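Local coordinates for protein NAD-dependent L-serine dehydrogenase (Pseudomonas aeruginosa, PDB 3OBB) that oxidises L-serine and methyl-L-serine with NAD(+) as a homotetrameric dehydrogenase, with low activity toward beta-hydroxyisobutyrate, and is possibly involved in serine catabolism, at residues 186-191 against 292-297; 219-224 against 230-235; 275-280 against 287-292. All blocks are in the same frame, centred on the assembly; numbering follows the deposited sequence.

Contact 1 (186-191 against 292-297); sequences GTAEAM and KLFDPT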
loop_
_atom_site.group_PDB
_atom_site.type_symbol
_atom_site.label_atom_id
_atom_site.label_comp_id
_atom_site.label_asym_id
_atom_site.label_seq_id
_atom_site.Cartn_x
_atom_site.Cartn_y
_atom_site.Cartn_z
ATOM N N GLY A 186 11.519 0.162 -4.011
ATOM C CA GLY A 186 11.255 0.320 -5.423
ATOM C C GLY A 186 12.336 -0.388 -6.233
ATOM O O GLY A 186 12.029 -1.174 -7.123
ATOM N N THR A 187 13.601 -0.134 -5.923
ATOM C CA THR A 187 14.711 -0.715 -6.663
ATOM C C THR A 187 14.789 -2.264 -6.543
ATOM O O THR A 187 14.915 -2.989 -7.542
ATOM C CB THR A 187 16.072 -0.011 -6.309
ATOM O OG1 THR A 187 15.970 1.420 -6.548
ATOM C CG2 THR A 187 17.218 -0.592 -7.177
ATOM N N ALA A 188 14.638 -2.767 -5.328
ATOM C CA ALA A 188 14.678 -4.195 -5.068
ATOM C C ALA A 188 13.556 -4.926 -5.813
ATOM O O ALA A 188 13.748 -6.033 -6.335
ATOM C CB ALA A 188 14.557 -4.434 -3.575
ATOM N N GLU A 189 12.372 -4.318 -5.841
ATOM C CA GLU A 189 11.231 -4.948 -6.479
ATOM C C GLU A 189 11.375 -4.909 -8.007
ATOM O O GLU A 189 10.938 -5.847 -8.704
ATOM C CB GLU A 189 9.918 -4.286 -6.016
ATOM C CG GLU A 189 9.383 -3.211 -6.909
ATOM C CD GLU A 189 8.039 -2.607 -6.389
ATOM O OE1 GLU A 189 7.595 -2.971 -5.273
ATOM O OE2 GLU A 189 7.441 -1.786 -7.127
ATOM N N ALA A 190 11.967 -3.822 -8.515
ATOM C CA ALA A 190 12.199 -3.681 -9.965
ATOM C C ALA A 190 13.252 -4.691 -10.416
ATOM O O ALA A 190 13.053 -5.377 -11.414
ATOM C CB ALA A 190 12.625 -2.261 -10.307
HETATM N N MSE A 191 14.342 -4.820 -9.665
HETATM C CA MSE A 191 15.417 -5.788 -9.977
HETATM C C MSE A 191 14.872 -7.214 -10.032
HETATM O O MSE A 191 15.173 -7.987 -10.950
HETATM C CB MSE A 191 16.549 -5.721 -8.923
HETATM C CG MSE A 191 17.393 -4.414 -8.921
HETATM SE SE MSE A 191 18.409 -4.183 -10.571
HETATM C CE MSE A 191 19.487 -5.833 -10.517
ATOM N N LYS A 292 15.286 -9.564 -0.107
ATOM C CA LYS A 292 14.883 -10.931 0.196
ATOM C C LYS A 292 13.355 -11.148 0.143
ATOM O O LYS A 292 12.868 -12.269 -0.151
ATOM C CB LYS A 292 15.397 -11.310 1.583
ATOM C CG LYS A 292 16.917 -11.484 1.669
ATOM C CD LYS A 292 17.267 -12.347 2.889
ATOM C CE LYS A 292 18.773 -12.476 3.102
ATOM N NZ LYS A 292 19.229 -13.530 2.143
ATOM N N LEU A 293 12.602 -10.104 0.458
ATOM C CA LEU A 293 11.144 -10.158 0.248
ATOM C C LEU A 293 10.771 -10.567 -1.191
ATOM O O LEU A 293 9.816 -11.329 -1.405
ATOM C CB LEU A 293 10.502 -8.808 0.592
ATOM C CG LEU A 293 10.483 -8.405 2.078
ATOM C CD1 LEU A 293 9.669 -7.125 2.241
ATOM C CD2 LEU A 293 9.898 -9.534 2.923
ATOM N N PHE A 294 11.568 -10.117 -2.165
ATOM C CA PHE A 294 11.237 -10.291 -3.594
ATOM C C PHE A 294 11.995 -11.380 -4.324
ATOM O O PHE A 294 11.536 -11.836 -5.378
ATOM C CB PHE A 294 11.434 -8.967 -4.334
ATOM C CG PHE A 294 10.818 -7.805 -3.631
ATOM C CD1 PHE A 294 11.616 -6.888 -2.960
ATOM C CD2 PHE A 294 9.440 -7.652 -3.615
ATOM C CE1 PHE A 294 11.059 -5.812 -2.304
ATOM C CE2 PHE A 294 8.860 -6.581 -2.943
ATOM C CZ PHE A 294 9.677 -5.664 -2.281
ATOM N N ASP A 295 13.160 -11.763 -3.797
ATOM C CA ASP A 295 14.101 -12.674 -4.491
ATOM C C ASP A 295 13.997 -14.015 -3.812
ATOM O O ASP A 295 14.398 -14.155 -2.647
ATOM C CB ASP A 295 15.542 -12.138 -4.416
ATOM C CG ASP A 295 16.596 -13.071 -5.050
ATOM O OD1 ASP A 295 17.802 -12.700 -4.890
ATOM O OD2 ASP A 295 16.271 -14.116 -5.709
ATOM N N PRO A 296 13.447 -15.009 -4.541
ATOM C CA PRO A 296 13.175 -16.340 -3.992
ATOM C C PRO A 296 14.431 -17.193 -3.833
ATOM O O PRO A 296 14.458 -18.103 -3.007
ATOM C CB PRO A 296 12.247 -16.960 -5.035
ATOM C CG PRO A 296 12.640 -16.286 -6.360
ATOM C CD PRO A 296 13.039 -14.883 -5.963
ATOM N N THR A 297 15.464 -16.890 -4.604
ATOM C CA THR A 297 16.646 -17.745 -4.669
ATOM C C THR A 297 17.740 -17.236 -3.735
ATOM O O THR A 297 18.929 -17.373 -4.035
ATOM C CB THR A 297 17.231 -17.796 -6.103
ATOM O OG1 THR A 297 17.933 -16.573 -6.361
ATOM C CG2 THR A 297 16.124 -17.995 -7.162
#
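Phe-294 lays one face of its ring on CB and the backbone N of Glu-189, where the last short helix of the chain meets the long helix 168-196 of the all-helical C-terminal domain of the 3-hydroxyisobutyrate dehydrogenase family. The link is a CH-pi contact: CB of Glu-189 stands 3.9 Å from the centroid of the Phe-294 ring and only 9° off its normal, almost squarely over the centre. The backbone N of Glu-189 lies over the same face, 3.9 Å from CD1 of Phe-294. The opposite face is backed by CB of the preceding Leu-293, which holds the ring between its own helix and the long one. Ala-188 comes to the ring obliquely; its methyl carbon CB is 3.9 Å from CD1 of Phe-294. CG of Phe-294 is anti to its own carbonyl carbon (chi1 -47°), a setting that carries the ring across to helix 168-196.

Glu-189 divides its side chain between two tasks. CB serves the ring, while beyond CG the chain runs extended (chi2 179°) and takes the carboxylate on to a second subunit, where OE1 accepts from the backbone N of Met-266 and OE2 from that of Gly-267. Pro-265 of that subunit packs on both Glu-189 and Phe-294, so this CH-pi contact lies at a subunit interface. Two backbone N-H groups near the start of a helix probably stabilise the negative charge of this buried carboxylate.

Past Phe-294 the chain makes an Asx turn. OD2 of Asp-295 accepts both N and OG1 of Thr-297, a residue that is itself poorly ordered: N, at 3.1 Å from OD2, comes from above the carboxylate plane, and OG1, at 3.0 Å, from the syn side.

Contact 2 (219-224 against 230-235); sequences EVYNPW and NAPASR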
loop_
_atom_site.group_PDB
_atom_site.type_symbol
_atom_site.label_atom_id
_atom_site.label_comp_id
_atom_site.label_asym_id
_atom_site.label_seq_id
_atom_site.Cartn_x
_atom_site.Cartn_y
_atom_site.Cartn_z
ATOM N N GLU A 219 22.932 3.988 -7.879
ATOM C CA GLU A 219 24.256 4.581 -8.121
ATOM C C GLU A 219 25.311 3.938 -7.237
ATOM O O GLU A 219 26.445 3.790 -7.637
ATOM C CB GLU A 219 24.236 6.099 -7.863
ATOM C CG GLU A 219 23.411 6.889 -8.852
ATOM C CD GLU A 219 24.129 7.043 -10.189
ATOM O OE1 GLU A 219 23.472 7.040 -11.247
ATOM O OE2 GLU A 219 25.351 7.190 -10.196
ATOM N N VAL A 220 24.930 3.560 -6.019
ATOM C CA VAL A 220 25.910 3.425 -4.957
ATOM C C VAL A 220 25.576 2.285 -4.004
ATOM O O VAL A 220 26.375 1.935 -3.148
ATOM C CB VAL A 220 26.066 4.864 -4.309
ATOM C CG1 VAL A 220 25.838 4.940 -2.802
ATOM C CG2 VAL A 220 27.338 5.632 -4.853
ATOM N N TYR A 221 24.411 1.657 -4.162
ATOM C CA TYR A 221 23.952 0.751 -3.107
ATOM C C TYR A 221 22.939 -0.272 -3.628
ATOM O O TYR A 221 21.819 -0.383 -3.102
ATOM C CB TYR A 221 23.285 1.598 -2.034
ATOM C CG TYR A 221 23.521 1.213 -0.613
ATOM C CD1 TYR A 221 24.329 2.017 0.201
ATOM C CD2 TYR A 221 22.902 0.091 -0.048
ATOM C CE1 TYR A 221 24.544 1.715 1.508
ATOM C CE2 TYR A 221 23.121 -0.243 1.286
ATOM C CZ TYR A 221 23.923 0.595 2.071
ATOM O OH TYR A 221 24.137 0.326 3.408
ATOM N N ASN A 222 23.331 -1.012 -4.658
ATOM C CA ASN A 222 22.374 -1.868 -5.358
ATOM C C ASN A 222 21.956 -3.055 -4.478
ATOM O O ASN A 222 22.823 -3.724 -3.928
ATOM C CB ASN A 222 22.958 -2.313 -6.710
ATOM C CG ASN A 222 21.928 -3.066 -7.556
ATOM O OD1 ASN A 222 21.482 -4.177 -7.165
ATOM N ND2 ASN A 222 21.481 -2.444 -8.676
ATOM N N PRO A 223 20.634 -3.298 -4.289
ATOM C CA PRO A 223 20.213 -4.398 -3.393
ATOM C C PRO A 223 20.351 -5.840 -3.894
ATOM O O PRO A 223 20.128 -6.769 -3.112
ATOM C CB PRO A 223 18.738 -4.069 -3.136
ATOM C CG PRO A 223 18.308 -3.420 -4.396
ATOM C CD PRO A 223 19.453 -2.548 -4.781
ATOM N N TRP A 224 20.734 -6.032 -5.158
ATOM C CA TRP A 224 20.849 -7.382 -5.774
ATOM C C TRP A 224 22.252 -7.960 -5.631
ATOM O O TRP A 224 23.210 -7.333 -6.091
ATOM C CB TRP A 224 20.474 -7.359 -7.261
ATOM C CG TRP A 224 20.190 -8.754 -7.777
ATOM C CD1 TRP A 224 21.092 -9.635 -8.303
ATOM C CD2 TRP A 224 18.931 -9.427 -7.781
ATOM N NE1 TRP A 224 20.462 -10.803 -8.664
ATOM C CE2 TRP A 224 19.141 -10.710 -8.324
ATOM C CE3 TRP A 224 17.648 -9.087 -7.336
ATOM C CZ2 TRP A 224 18.108 -11.651 -8.455
ATOM C CZ3 TRP A 224 16.628 -10.021 -7.471
ATOM C CH2 TRP A 224 16.871 -11.289 -8.017
ATOM N N ASN A 230 31.096 -4.290 -3.680
ATOM C CA ASN A 230 31.342 -3.619 -2.376
ATOM C C ASN A 230 30.106 -3.231 -1.559
ATOM O O ASN A 230 30.244 -2.600 -0.490
ATOM C CB ASN A 230 32.313 -2.397 -2.473
ATOM C CG ASN A 230 31.743 -1.191 -3.280
ATOM O OD1 ASN A 230 30.539 -1.114 -3.603
ATOM N ND2 ASN A 230 32.638 -0.234 -3.603
ATOM N N ALA A 231 28.920 -3.574 -2.073
ATOM C CA ALA A 231 27.655 -3.251 -1.423
ATOM C C ALA A 231 27.286 -4.356 -0.436
ATOM O O ALA A 231 27.711 -5.501 -0.613
ATOM C CB ALA A 231 26.540 -3.073 -2.484
ATOM N N PRO A 232 26.495 -4.028 0.603
ATOM C CA PRO A 232 26.045 -5.079 1.537
ATOM C C PRO A 232 25.405 -6.310 0.872
ATOM O O PRO A 232 25.542 -7.404 1.393
ATOM C CB PRO A 232 25.026 -4.358 2.417
ATOM C CG PRO A 232 25.531 -2.931 2.443
ATOM C CD PRO A 232 26.014 -2.689 1.021
ATOM N N ALA A 233 24.736 -6.139 -0.264
ATOM C CA ALA A 233 24.062 -7.267 -0.914
ATOM C C ALA A 233 25.017 -8.378 -1.341
ATOM O O ALA A 233 24.629 -9.544 -1.423
ATOM C CB ALA A 233 23.218 -6.791 -2.089
ATOM N N SER A 234 26.269 -8.017 -1.599
ATOM C CA SER A 234 27.266 -8.961 -2.067
ATOM C C SER A 234 27.987 -9.668 -0.930
ATOM O O SER A 234 28.864 -10.490 -1.176
ATOM C CB SER A 234 28.266 -8.286 -3.020
ATOM O OG SER A 234 27.613 -7.797 -4.198
ATOM N N ARG A 235 27.620 -9.360 0.315
ATOM C CA ARG A 235 28.197 -10.045 1.477
ATOM C C ARG A 235 27.066 -10.364 2.450
ATOM O O ARG A 235 27.177 -10.156 3.680
ATOM C CB ARG A 235 29.281 -9.193 2.142
ATOM C CG ARG A 235 28.805 -7.793 2.517
ATOM C CD ARG A 235 29.945 -6.949 3.103
ATOM N NE ARG A 235 29.419 -5.743 3.748
ATOM C CZ ARG A 235 29.301 -4.555 3.174
ATOM N NH1 ARG A 235 29.651 -4.348 1.898
ATOM N NH2 ARG A 235 28.822 -3.558 3.887
HETATM O O HOH W 1 23.346 -3.684 -1.044
#
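With chi1 at -141°, away from the staggered settings, the ring of Tyr-221 swings over to Pro-232, and the two side chains cross at about a right angle. CE2 of Tyr-221 lies 3.8 Å from CG of Pro-232, and the phenol OH is 3.7 Å from the same carbon. CD of Pro-232 makes an off-centre CH-pi contact, 4.3 Å from the centroid of the Tyr-221 ring. The OH is hydrogen-bonded to Asp-286, and a bound HEPES molecule, probably from the crystallisation liquor, meets it in a weak hydrogen bond.

Farther along, the touching is between methyl groups and backbone. CB of Ala-233 presses against the carbonyl of Pro-223, 3.3 Å from its O, and CB of Ala-231 approaches O of Asn-222. One water joins the two backbones: it donates to O of Asn-222 at 2.9 Å and accepts from N of Ala-233, satisfying both polar groups.

Asn-222 also shapes its own segment. Its OD1 takes the N-H of Trp-224 at 2.8 Å, in the carbonyl plane and nearly straight (161°), which helps to set the rotation of the amide. On the other segment, Ser-234 N bonds to Ala-231 O, closing a short 3-10 turn. Two tight turns, the Asx turn at Asn-222 and the 3-10 turn 232-234, thus pack against each other in the connection from helix 216-220 to helix 243-260 of the C-terminal domain.

Contact 3 (275-280 against 287-292); sequences RLLLKQ and FSVVQK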
loop_
_atom_site.group_PDB
_atom_site.type_symbol
_atom_site.label_atom_id
_atom_site.label_comp_id
_atom_site.label_asym_id
_atom_site.label_seq_id
_atom_site.Cartn_x
_atom_site.Cartn_y
_atom_site.Cartn_z
ATOM N N ARG A 275 8.789 -3.664 8.770
ATOM C CA ARG A 275 8.366 -4.377 9.969
ATOM C C ARG A 275 8.272 -5.888 9.738
ATOM O O ARG A 275 8.538 -6.667 10.651
ATOM C CB ARG A 275 7.082 -3.778 10.565
ATOM C CG ARG A 275 7.366 -2.360 11.077
ATOM C CD ARG A 275 6.709 -2.033 12.381
ATOM N NE ARG A 275 6.964 -0.647 12.787
ATOM C CZ ARG A 275 6.028 0.275 13.003
ATOM N NH1 ARG A 275 4.746 -0.017 12.861
ATOM N NH2 ARG A 275 6.380 1.503 13.366
ATOM N N LEU A 276 7.901 -6.272 8.511
ATOM C CA LEU A 276 7.891 -7.673 8.060
ATOM C C LEU A 276 9.298 -8.244 8.122
ATOM O O LEU A 276 9.494 -9.346 8.556
ATOM C CB LEU A 276 7.392 -7.733 6.614
ATOM C CG LEU A 276 5.957 -8.193 6.296
ATOM C CD1 LEU A 276 4.887 -7.895 7.373
ATOM C CD2 LEU A 276 5.490 -7.811 4.868
ATOM N N LEU A 277 10.284 -7.463 7.705
ATOM C CA LEU A 277 11.681 -7.883 7.786
ATOM C C LEU A 277 12.090 -8.145 9.222
ATOM O O LEU A 277 12.849 -9.078 9.480
ATOM C CB LEU A 277 12.616 -6.838 7.155
ATOM C CG LEU A 277 12.559 -6.800 5.626
ATOM C CD1 LEU A 277 13.390 -5.632 5.131
ATOM C CD2 LEU A 277 13.032 -8.152 5.032
ATOM N N LEU A 278 11.567 -7.337 10.143
ATOM C CA LEU A 278 11.868 -7.488 11.562
ATOM C C LEU A 278 11.284 -8.783 12.115
ATOM O O LEU A 278 11.993 -9.515 12.827
ATOM C CB LEU A 278 11.419 -6.276 12.385
ATOM C CG LEU A 278 11.867 -4.851 11.961
ATOM C CD1 LEU A 278 11.444 -3.802 13.012
ATOM C CD2 LEU A 278 13.352 -4.677 11.635
ATOM N N LYS A 279 10.018 -9.080 11.766
ATOM C CA LYS A 279 9.410 -10.338 12.186
ATOM C C LYS A 279 10.295 -11.495 11.719
ATOM O O LYS A 279 10.415 -12.487 12.421
ATOM C CB LYS A 279 7.964 -10.548 11.662
ATOM C CG LYS A 279 6.891 -9.389 11.815
ATOM C CD LYS A 279 6.926 -8.566 13.137
ATOM C CE LYS A 279 6.039 -9.152 14.213
ATOM N NZ LYS A 279 6.687 -8.996 15.565
ATOM N N GLN A 280 10.909 -11.353 10.542
ATOM C CA GLN A 280 11.746 -12.396 9.952
ATOM C C GLN A 280 13.157 -12.547 10.557
ATOM O O GLN A 280 13.863 -13.484 10.223
ATOM C CB GLN A 280 11.846 -12.229 8.424
ATOM C CG GLN A 280 10.576 -12.638 7.675
ATOM C CD GLN A 280 10.527 -12.135 6.202
ATOM O OE1 GLN A 280 9.449 -12.038 5.606
ATOM N NE2 GLN A 280 11.679 -11.774 5.646
ATOM N N PHE A 287 19.847 -2.519 5.508
ATOM C CA PHE A 287 18.460 -2.285 5.104
ATOM C C PHE A 287 18.165 -2.757 3.667
ATOM O O PHE A 287 17.019 -2.988 3.338
ATOM C CB PHE A 287 18.055 -0.803 5.308
ATOM C CG PHE A 287 18.688 0.151 4.318
ATOM C CD1 PHE A 287 20.085 0.296 4.251
ATOM C CD2 PHE A 287 17.890 0.873 3.417
ATOM C CE1 PHE A 287 20.674 1.184 3.330
ATOM C CE2 PHE A 287 18.455 1.764 2.499
ATOM C CZ PHE A 287 19.846 1.922 2.445
ATOM N N SER A 288 19.178 -2.907 2.804
ATOM C CA SER A 288 18.914 -3.454 1.456
ATOM C C SER A 288 18.489 -4.935 1.450
ATOM O O SER A 288 18.082 -5.460 0.415
ATOM C CB SER A 288 20.060 -3.146 0.459
ATOM O OG SER A 288 21.240 -3.875 0.739
ATOM N N VAL A 289 18.540 -5.580 2.614
ATOM C CA VAL A 289 18.022 -6.946 2.841
ATOM C C VAL A 289 16.532 -7.065 2.467
ATOM O O VAL A 289 16.003 -8.178 2.235
ATOM C CB VAL A 289 18.272 -7.413 4.300
ATOM C CG1 VAL A 289 17.225 -6.796 5.289
ATOM C CG2 VAL A 289 18.289 -8.935 4.383
ATOM N N VAL A 290 15.890 -5.908 2.306
ATOM C CA VAL A 290 14.527 -5.869 1.798
ATOM C C VAL A 290 14.439 -6.648 0.477
ATOM O O VAL A 290 13.379 -7.163 0.155
ATOM C CB VAL A 290 14.019 -4.386 1.701
ATOM C CG1 VAL A 290 14.626 -3.651 0.504
ATOM C CG2 VAL A 290 12.492 -4.295 1.706
ATOM N N GLN A 291 15.559 -6.741 -0.260
ATOM C CA GLN A 291 15.662 -7.573 -1.479
ATOM C C GLN A 291 15.096 -8.984 -1.292
ATOM O O GLN A 291 14.495 -9.529 -2.200
ATOM C CB GLN A 291 17.125 -7.655 -1.997
ATOM C CG GLN A 291 17.275 -8.256 -3.435
ATOM C CD GLN A 291 16.586 -7.405 -4.502
ATOM O OE1 GLN A 291 17.176 -6.483 -5.051
ATOM N NE2 GLN A 291 15.334 -7.720 -4.800
ATOM N N LYS A 292 15.286 -9.564 -0.107
ATOM C CA LYS A 292 14.883 -10.931 0.196
ATOM C C LYS A 292 13.355 -11.148 0.143
ATOM O O LYS A 292 12.868 -12.269 -0.151
ATOM C CB LYS A 292 15.397 -11.310 1.583
ATOM C CG LYS A 292 16.917 -11.484 1.669
ATOM C CD LYS A 292 17.267 -12.347 2.889
ATOM C CE LYS A 292 18.773 -12.476 3.102
ATOM N NZ LYS A 292 19.229 -13.530 2.143
#
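This is a small contact of apolar side chains inside the C-terminal helical domain, where the C-terminal part of helix 265-279 meets the 3-10 turn that precedes the final short helix. One side chain from the first segment does the work. Leu-277 puts CD1 against Val-290, 3.5 Å from its CA and 3.7 Å from its CB, and with CG2 of Val-290 at 3.8 Å the methyl group rests on the branch point as well as the backbone. CG of Leu-277 is anti to the carbonyl carbon (chi1 -73°), and this turns the branched end toward 287-292. Val-289 closes on the same methyl: its CG1 is 4.0 Å from CD1 of Leu-277. CD2 of Leu-277 passes 4.1 Å from O of Val-289.

In this helical domain of the family, beyond helix 265-279 the chain turns and returns through 281-286, and its last part passes beside that helix at a slant. In the 3-10 turn at 287-289 Val-290 N bonds to Phe-287 O, and Gln-291 N to Ser-288 O. Leu-293 extends the apolar seam by packing on Leu-277, and Ile-185 of helix 168-196 touches Val-290. Elsewhere on helix 265-279, Arg-275 gives NH1 to the carbonyl of Ser-262 of the fourth subunit, while Leu-276 meets its own counterpart in the third.

How the contacts relate
All three contacts lie in the C-terminal helical domain, on one side of the chain's centre, with centres about 13 Å (1 and 2), about 11 Å (1 and 3) and about 15 Å (2 and 3) apart. Along the chain, contact 2 closes before contact 3 opens, and both are nested within the loop closed by contact 1. Contacts 1 and 3 share Lys-292 and helix 291-294. Gln-291 ties the group together: its NE2 bonds to O of Ala-188 in contact 1, while its side chain packs on Pro-223 and Trp-224 of contact 2. The chain's end is thereby fastened to helix 168-196 at a place where neighbouring subunits of the tetramer also meet.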